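Local coordinates for fructose-bisphosphate aldolase (PDB 4MOZ), which is an aldolase of the DeoC/LacD family, built on the TIM-barrel fold of eight parallel strands ringed by helices, at residues C[207-212]-C[234-239]; C[173-178]-C[199-204]; C[193-198]-C[226-231]. All blocks are in the same frame, centred on the assembly; numbering follows the deposited sequence.

Overall arrangement
The three contacts come from one sector of the TIM barrel: one strand pairing, one helix-on-strand packing and one helix pair. Interaction 1 pairs strand 208-210 with 237-240, interaction 2 lays helix 191-204 against strand 172-177, and interaction 3 sets the same helix beside helix 222-232. The centre of interaction 1 is about 7 Å from that of interaction 2 and about 9 Å from that of interaction 3, while interactions 2 and 3 are centred about 11 Å apart. Physical joints tie them together: Val209 CB lies 3.4 Å from Ala201 CB, Leu238 CD1 3.7 Å from Ala229 CB, and Ile177 CD1 3.5 Å from Ala197 O. All three also touch the second subunit.

Interaction 1. Residues C[207-212]-C[234-239]; sequences DFVKVN and GRTGLV
Phe208, Val209 and Lys210 lie opposite Gly237, Leu238 and Val239 in a parallel pairing whose strand axes approach to 4.5 Å and cross at 25°. These are neighbouring strands of the TIM barrel, joined through helix 222-232 as a beta-alpha-beta unit. Four backbone bonds fix the register: Gly237 N to Asp207 O (3.0 Å), Val209 N to Gly237 O (2.8 Å), Val239 N to Val209 O (2.7 Å) and Val211 N to Val239 O (3.2 Å). Val209 thus bonds through both its N and its O, to residues flanking Leu238. A water also donates to Asp207 O and reaches Arg235 O, so that the Asp207 carbonyl takes two donors where the strands begin.

On the barrel-interior face, CG of Phe208 stands anti to its carbonyl carbon (chi1 -65°), and this brings the ring obliquely alongside the next strand, with CD1 3.8 Å from Gly237 CA; Val239 CG1 meets the same ring carbon. Farther along this face, Val239 CG2 presses on Lys210 CB at 3.6 Å. The helix-facing side is aliphatic: Val209 CG1 meets the methyl of Thr236 and CB of Leu238, and the Val211 and Leu238 side chains cross at about a right angle, CG2 against CD1. The Asp207 carboxylate turns away from this pairing, to Tyr23 and His167 and, in a salt bridge, Arg89 of the second subunit. Lys210 bends back at chi2 and chi4, and its NZ reaches Val211 O at 2.9 Å from 60° above the carbonyl plane.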
# COMPACT_ATOMS: atom_id res chain seq x y z
N ASP C 207 2.80 -22.67 15.70
CA ASP C 207 3.17 -23.68 16.68
C ASP C 207 2.02 -23.94 17.65
O ASP C 207 1.81 -25.09 18.07
CB ASP C 207 4.41 -23.22 17.43
CG ASP C 207 5.59 -23.06 16.52
OD1 ASP C 207 5.99 -24.05 15.87
OD2 ASP C 207 6.11 -21.93 16.42
N PHE C 208 1.30 -22.88 18.01
CA PHE C 208 0.15 -22.96 18.89
C PHE C 208 -0.98 -22.07 18.38
O PHE C 208 -0.73 -21.06 17.72
CB PHE C 208 0.52 -22.55 20.32
CG PHE C 208 1.49 -23.49 20.99
CD1 PHE C 208 1.04 -24.65 21.61
CD2 PHE C 208 2.85 -23.21 20.99
CE1 PHE C 208 1.94 -25.52 22.22
CE2 PHE C 208 3.75 -24.07 21.60
CZ PHE C 208 3.29 -25.23 22.21
N VAL C 209 -2.21 -22.47 18.68
CA VAL C 209 -3.38 -21.68 18.34
C VAL C 209 -4.25 -21.47 19.58
O VAL C 209 -4.57 -22.43 20.29
CB VAL C 209 -4.21 -22.30 17.18
CG1 VAL C 209 -4.58 -23.75 17.46
CG2 VAL C 209 -5.46 -21.47 16.89
N LYS C 210 -4.59 -20.21 19.85
CA LYS C 210 -5.47 -19.87 20.95
C LYS C 210 -6.87 -19.60 20.42
O LYS C 210 -7.06 -18.73 19.58
CB LYS C 210 -4.90 -18.68 21.75
CG LYS C 210 -5.89 -17.84 22.54
CD LYS C 210 -6.71 -18.59 23.58
CE LYS C 210 -7.56 -17.62 24.38
NZ LYS C 210 -8.97 -18.05 24.54
N VAL C 211 -7.84 -20.37 20.91
CA VAL C 211 -9.24 -20.22 20.50
C VAL C 211 -10.13 -20.05 21.73
O VAL C 211 -9.70 -20.30 22.85
CB VAL C 211 -9.75 -21.44 19.69
CG1 VAL C 211 -9.04 -21.56 18.35
CG2 VAL C 211 -9.60 -22.73 20.49
N ASN C 212 -11.36 -19.60 21.52
CA ASN C 212 -12.37 -19.63 22.56
C ASN C 212 -12.85 -21.05 22.80
O ASN C 212 -12.81 -21.88 21.88
CB ASN C 212 -13.58 -18.78 22.16
CG ASN C 212 -13.32 -17.30 22.29
OD1 ASN C 212 -12.75 -16.85 23.28
ND2 ASN C 212 -13.74 -16.53 21.29
N GLY C 234 -4.16 -30.47 14.20
CA GLY C 234 -3.07 -31.41 13.90
C GLY C 234 -1.82 -31.19 14.74
O GLY C 234 -1.88 -31.21 15.97
N ARG C 235 -0.70 -30.94 14.07
CA ARG C 235 0.58 -30.71 14.75
C ARG C 235 0.76 -29.29 15.31
O ARG C 235 1.83 -28.95 15.79
CB ARG C 235 1.75 -31.09 13.86
CG ARG C 235 1.98 -32.59 13.76
CD ARG C 235 3.17 -32.89 12.87
NE ARG C 235 3.36 -34.33 12.74
CZ ARG C 235 4.35 -34.90 12.05
NH1 ARG C 235 4.43 -36.22 12.00
NH2 ARG C 235 5.25 -34.15 11.42
N THR C 236 -0.29 -28.48 15.22
CA THR C 236 -0.34 -27.19 15.91
C THR C 236 -1.06 -27.41 17.24
O THR C 236 -2.18 -27.92 17.26
CB THR C 236 -1.05 -26.10 15.07
OG1 THR C 236 -0.27 -25.80 13.91
CG2 THR C 236 -1.27 -24.81 15.87
N GLY C 237 -0.40 -27.06 18.34
CA GLY C 237 -0.97 -27.23 19.67
C GLY C 237 -2.06 -26.22 19.95
O GLY C 237 -1.87 -25.02 19.73
N LEU C 238 -3.21 -26.69 20.41
CA LEU C 238 -4.33 -25.81 20.70
C LEU C 238 -4.30 -25.39 22.16
O LEU C 238 -4.16 -26.23 23.06
CB LEU C 238 -5.65 -26.50 20.36
CG LEU C 238 -6.96 -25.75 20.66
CD1 LEU C 238 -8.04 -26.21 19.69
CD2 LEU C 238 -7.40 -25.94 22.10
N VAL C 239 -4.42 -24.09 22.41
CA VAL C 239 -4.58 -23.62 23.78
C VAL C 239 -5.92 -22.93 23.91
O VAL C 239 -6.41 -22.31 22.96
CB VAL C 239 -3.41 -22.72 24.27
CG1 VAL C 239 -2.07 -23.37 23.97
CG2 VAL C 239 -3.48 -21.33 23.67
O HOH W 1 3.40 -27.34 18.18

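Interaction 2. Residues C[173-178]-C[199-204]; sequences VVLWIY and GVALCL
Leu175 and Ile177 face helix 199-204, and the ring of Trp176 lies on the other side of the strand, with Tyr178 CZ at its edge, in the ring plane, and Lys102 in a cation-pi interaction. Trp176 comes from between the two aliphatic residues, points away from the helix and touches Lys210 of the next strand. This places the indole on the inside of the TIM barrel, and Leu175 and Ile177 in the layer between barrel and helices. Strand and helix axes come within 9.4 Å at 144°, the roughly antiparallel course of the first half of a beta-alpha-beta unit.

Two terminal methyls do the work. Ile177 CG1 lies anti to the carbonyl carbon (chi1 -56°) and the chain then runs on nearly extended, which carries CD1 out to the helix: it rests 3.7 Å from Ala201 CB, 3.8 Å from Ala201 N and 4.3 Å from Val200 CG1. The small alanine lets this methyl come up to the helix backbone. Leu175 CD1 takes the next place along the strand, 3.8 Å from Leu204 CD1 and 4.2 Å from Ala201 CA. The Leu175 and Leu204 side chains cross at about a right angle, methyl against methyl.

Neighbouring elements surround this layer. Leu145 of strand 138-145 touches both Leu175 and Leu204, Tyr143 of the same strand and Ala206 meet Leu175, Ala159 of helix 152-168 packs on Leu204, and Leu49 of the second subunit packs on Val200.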
# COMPACT_ATOMS: atom_id res chain seq x y z
N VAL C 173 5.54 -19.40 17.34
CA VAL C 173 4.42 -18.53 16.97
C VAL C 173 3.10 -19.02 17.56
O VAL C 173 2.70 -20.16 17.34
CB VAL C 173 4.27 -18.40 15.44
CG1 VAL C 173 3.15 -17.43 15.10
CG2 VAL C 173 5.58 -17.93 14.81
N VAL C 174 2.44 -18.13 18.29
CA VAL C 174 1.10 -18.38 18.81
C VAL C 174 0.13 -17.46 18.06
O VAL C 174 0.31 -16.24 18.04
CB VAL C 174 1.00 -18.10 20.33
CG1 VAL C 174 -0.40 -18.42 20.85
CG2 VAL C 174 2.06 -18.88 21.10
N LEU C 175 -0.89 -18.05 17.44
CA LEU C 175 -1.93 -17.27 16.81
C LEU C 175 -3.21 -17.30 17.64
O LEU C 175 -3.68 -18.37 18.01
CB LEU C 175 -2.21 -17.78 15.39
CG LEU C 175 -1.08 -17.69 14.36
CD1 LEU C 175 -1.54 -18.29 13.04
CD2 LEU C 175 -0.62 -16.25 14.16
N TRP C 176 -3.73 -16.12 17.96
CA TRP C 176 -5.07 -16.01 18.50
C TRP C 176 -5.99 -15.98 17.33
O TRP C 176 -5.84 -15.15 16.45
CB TRP C 176 -5.24 -14.70 19.26
CG TRP C 176 -4.64 -14.67 20.64
CD1 TRP C 176 -5.33 -14.58 21.85
CD2 TRP C 176 -3.22 -14.67 21.01
NE1 TRP C 176 -4.45 -14.54 22.90
CE2 TRP C 176 -3.17 -14.59 22.47
CE3 TRP C 176 -2.02 -14.73 20.29
CZ2 TRP C 176 -1.97 -14.57 23.17
CZ3 TRP C 176 -0.82 -14.72 21.01
CH2 TRP C 176 -0.79 -14.64 22.41
N ILE C 177 -6.96 -16.88 17.29
CA ILE C 177 -7.89 -16.87 16.18
C ILE C 177 -9.33 -16.81 16.67
O ILE C 177 -9.87 -17.80 17.16
CB ILE C 177 -7.67 -18.03 15.18
CG1 ILE C 177 -6.21 -18.01 14.67
CG2 ILE C 177 -8.64 -17.91 14.02
CD1 ILE C 177 -5.93 -18.90 13.48
N TYR C 178 -9.92 -15.62 16.56
CA TYR C 178 -11.28 -15.36 17.00
C TYR C 178 -12.13 -14.94 15.82
O TYR C 178 -12.16 -13.76 15.47
CB TYR C 178 -11.30 -14.24 18.04
CG TYR C 178 -10.50 -14.50 19.29
CD1 TYR C 178 -10.66 -15.68 20.02
CD2 TYR C 178 -9.63 -13.54 19.79
CE1 TYR C 178 -9.94 -15.91 21.18
CE2 TYR C 178 -8.91 -13.75 20.95
CZ TYR C 178 -9.07 -14.93 21.64
OH TYR C 178 -8.36 -15.14 22.79
N GLY C 199 -7.98 -25.18 12.56
CA GLY C 199 -7.40 -25.70 11.32
C GLY C 199 -6.64 -24.66 10.51
O GLY C 199 -5.63 -24.98 9.88
N VAL C 200 -7.13 -23.43 10.52
CA VAL C 200 -6.47 -22.33 9.79
C VAL C 200 -5.07 -22.08 10.35
O VAL C 200 -4.11 -21.90 9.58
CB VAL C 200 -7.32 -21.04 9.81
CG1 VAL C 200 -6.51 -19.84 9.33
CG2 VAL C 200 -8.57 -21.21 8.96
N ALA C 201 -4.96 -22.08 11.68
CA ALA C 201 -3.68 -21.84 12.35
C ALA C 201 -2.60 -22.82 11.88
O ALA C 201 -1.44 -22.43 11.70
CB ALA C 201 -3.84 -21.91 13.85
N LEU C 202 -2.98 -24.08 11.71
CA LEU C 202 -2.08 -25.10 11.15
C LEU C 202 -1.64 -24.73 9.74
O LEU C 202 -0.44 -24.78 9.43
CB LEU C 202 -2.73 -26.48 11.16
CG LEU C 202 -1.93 -27.60 10.47
CD1 LEU C 202 -0.58 -27.83 11.13
CD2 LEU C 202 -2.72 -28.89 10.43
N CYS C 203 -2.60 -24.35 8.89
CA CYS C 203 -2.29 -24.03 7.50
C CYS C 203 -1.34 -22.84 7.37
O CYS C 203 -0.52 -22.80 6.45
CB CYS C 203 -3.57 -23.80 6.71
SG CYS C 203 -4.58 -25.30 6.57
N LEU C 204 -1.45 -21.87 8.28
CA LEU C 204 -0.51 -20.75 8.32
C LEU C 204 0.84 -21.17 8.92
O LEU C 204 1.85 -20.51 8.69
CB LEU C 204 -1.10 -19.56 9.09
CG LEU C 204 -2.37 -18.91 8.53
CD1 LEU C 204 -2.98 -17.94 9.54
CD2 LEU C 204 -2.12 -18.20 7.21

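Interaction 3. Residues C[193-198]-C[226-231]; sequences TIAGAA and LAVASA
Ala229 is the bump and Ala195 the floor of the hollow it enters: their CA atoms are 3.8 Å apart, although the short helix axes pass 7.9 Å from each other at their closest. The hollow is shaped by Ile194, Ala195 and Ala198. Into it goes Ala229 CB, 3.7 Å from Ala195 CA, 3.9 Å from Ile194 O and 4.0 Å from Ile194 CG2. One turn on, Ala198 CB returns the fit, coming to 3.3 Å from Ala229 O and close to the Ala229 methyl. The residues meeting at the middle, Ala195, Ala198 and Ala229, carry only methyls, consistent with so close an approach.

The two helices run nearly parallel, 18° apart, as successive outer helices of a TIM barrel do when each follows its own strand in the same sense. Larger groups stand at the flanks. Val228 CG1, anti to its backbone N (chi1 175°), reaches Ala195 CB at 4.1 Å on one flank; Asn50 of the second subunit packs on both residues there. On the other flank, toward the barrel, Ile194 turns CG2 to the neighbouring helix while the CD1 end of its chain leads away. Leu226 sends CD1 to that CG2 at 4.3 Å. Leu238 of strand 237-240 lies beneath, touching Ala198 and Leu226, and Pro214 packs against both Ile194 and Leu226.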
# COMPACT_ATOMS: atom_id res chain seq x y z
N THR C 193 -17.09 -23.50 14.21
CA THR C 193 -16.35 -22.25 14.11
C THR C 193 -14.98 -22.38 14.78
O THR C 193 -13.96 -21.99 14.21
CB THR C 193 -17.13 -21.10 14.73
OG1 THR C 193 -18.39 -20.96 14.07
CG2 THR C 193 -16.36 -19.79 14.62
N ILE C 194 -14.98 -22.95 15.99
CA ILE C 194 -13.76 -23.14 16.77
C ILE C 194 -12.83 -24.13 16.07
O ILE C 194 -11.61 -23.93 16.03
CB ILE C 194 -14.09 -23.62 18.20
CG1 ILE C 194 -15.02 -22.63 18.92
CG2 ILE C 194 -12.81 -23.88 19.01
CD1 ILE C 194 -14.52 -21.20 18.99
N ALA C 195 -13.40 -25.19 15.51
CA ALA C 195 -12.64 -26.19 14.77
C ALA C 195 -12.02 -25.60 13.50
O ALA C 195 -10.86 -25.86 13.19
CB ALA C 195 -13.50 -27.41 14.45
N GLY C 196 -12.81 -24.79 12.79
CA GLY C 196 -12.34 -24.09 11.60
C GLY C 196 -11.15 -23.19 11.89
O GLY C 196 -10.13 -23.24 11.18
N ALA C 197 -11.28 -22.39 12.95
CA ALA C 197 -10.23 -21.49 13.40
C ALA C 197 -8.95 -22.24 13.72
O ALA C 197 -7.86 -21.83 13.32
CB ALA C 197 -10.71 -20.70 14.61
N ALA C 198 -9.09 -23.36 14.43
CA ALA C 198 -7.96 -24.20 14.80
C ALA C 198 -7.22 -24.75 13.57
O ALA C 198 -5.99 -24.77 13.55
CB ALA C 198 -8.41 -25.33 15.71
N LEU C 226 -14.42 -29.35 21.90
CA LEU C 226 -13.05 -28.87 21.72
C LEU C 226 -12.10 -29.94 21.16
O LEU C 226 -11.14 -29.61 20.45
CB LEU C 226 -12.49 -28.32 23.04
CG LEU C 226 -11.13 -27.60 22.99
CD1 LEU C 226 -11.19 -26.34 22.14
CD2 LEU C 226 -10.64 -27.27 24.40
N ALA C 227 -12.37 -31.21 21.47
CA ALA C 227 -11.58 -32.33 20.94
C ALA C 227 -11.51 -32.33 19.42
O ALA C 227 -10.47 -32.64 18.84
CB ALA C 227 -12.11 -33.66 21.46
N VAL C 228 -12.62 -31.97 18.77
CA VAL C 228 -12.68 -31.87 17.31
C VAL C 228 -11.73 -30.78 16.79
O VAL C 228 -11.05 -30.96 15.77
CB VAL C 228 -14.13 -31.61 16.84
CG1 VAL C 228 -14.19 -31.38 15.34
CG2 VAL C 228 -15.02 -32.78 17.23
N ALA C 229 -11.66 -29.66 17.51
CA ALA C 229 -10.77 -28.56 17.15
C ALA C 229 -9.30 -28.92 17.35
O ALA C 229 -8.46 -28.58 16.51
CB ALA C 229 -11.13 -27.31 17.95
N SER C 230 -9.00 -29.62 18.45
CA SER C 230 -7.64 -30.07 18.72
C SER C 230 -7.17 -31.04 17.64
O SER C 230 -5.99 -31.04 17.28
CB SER C 230 -7.56 -30.73 20.09
OG SER C 230 -7.74 -29.76 21.12
N ALA C 231 -8.10 -31.84 17.13
CA ALA C 231 -7.82 -32.77 16.04
C ALA C 231 -7.55 -32.00 14.74
O ALA C 231 -6.57 -32.28 14.05
CB ALA C 231 -8.96 -33.76 15.86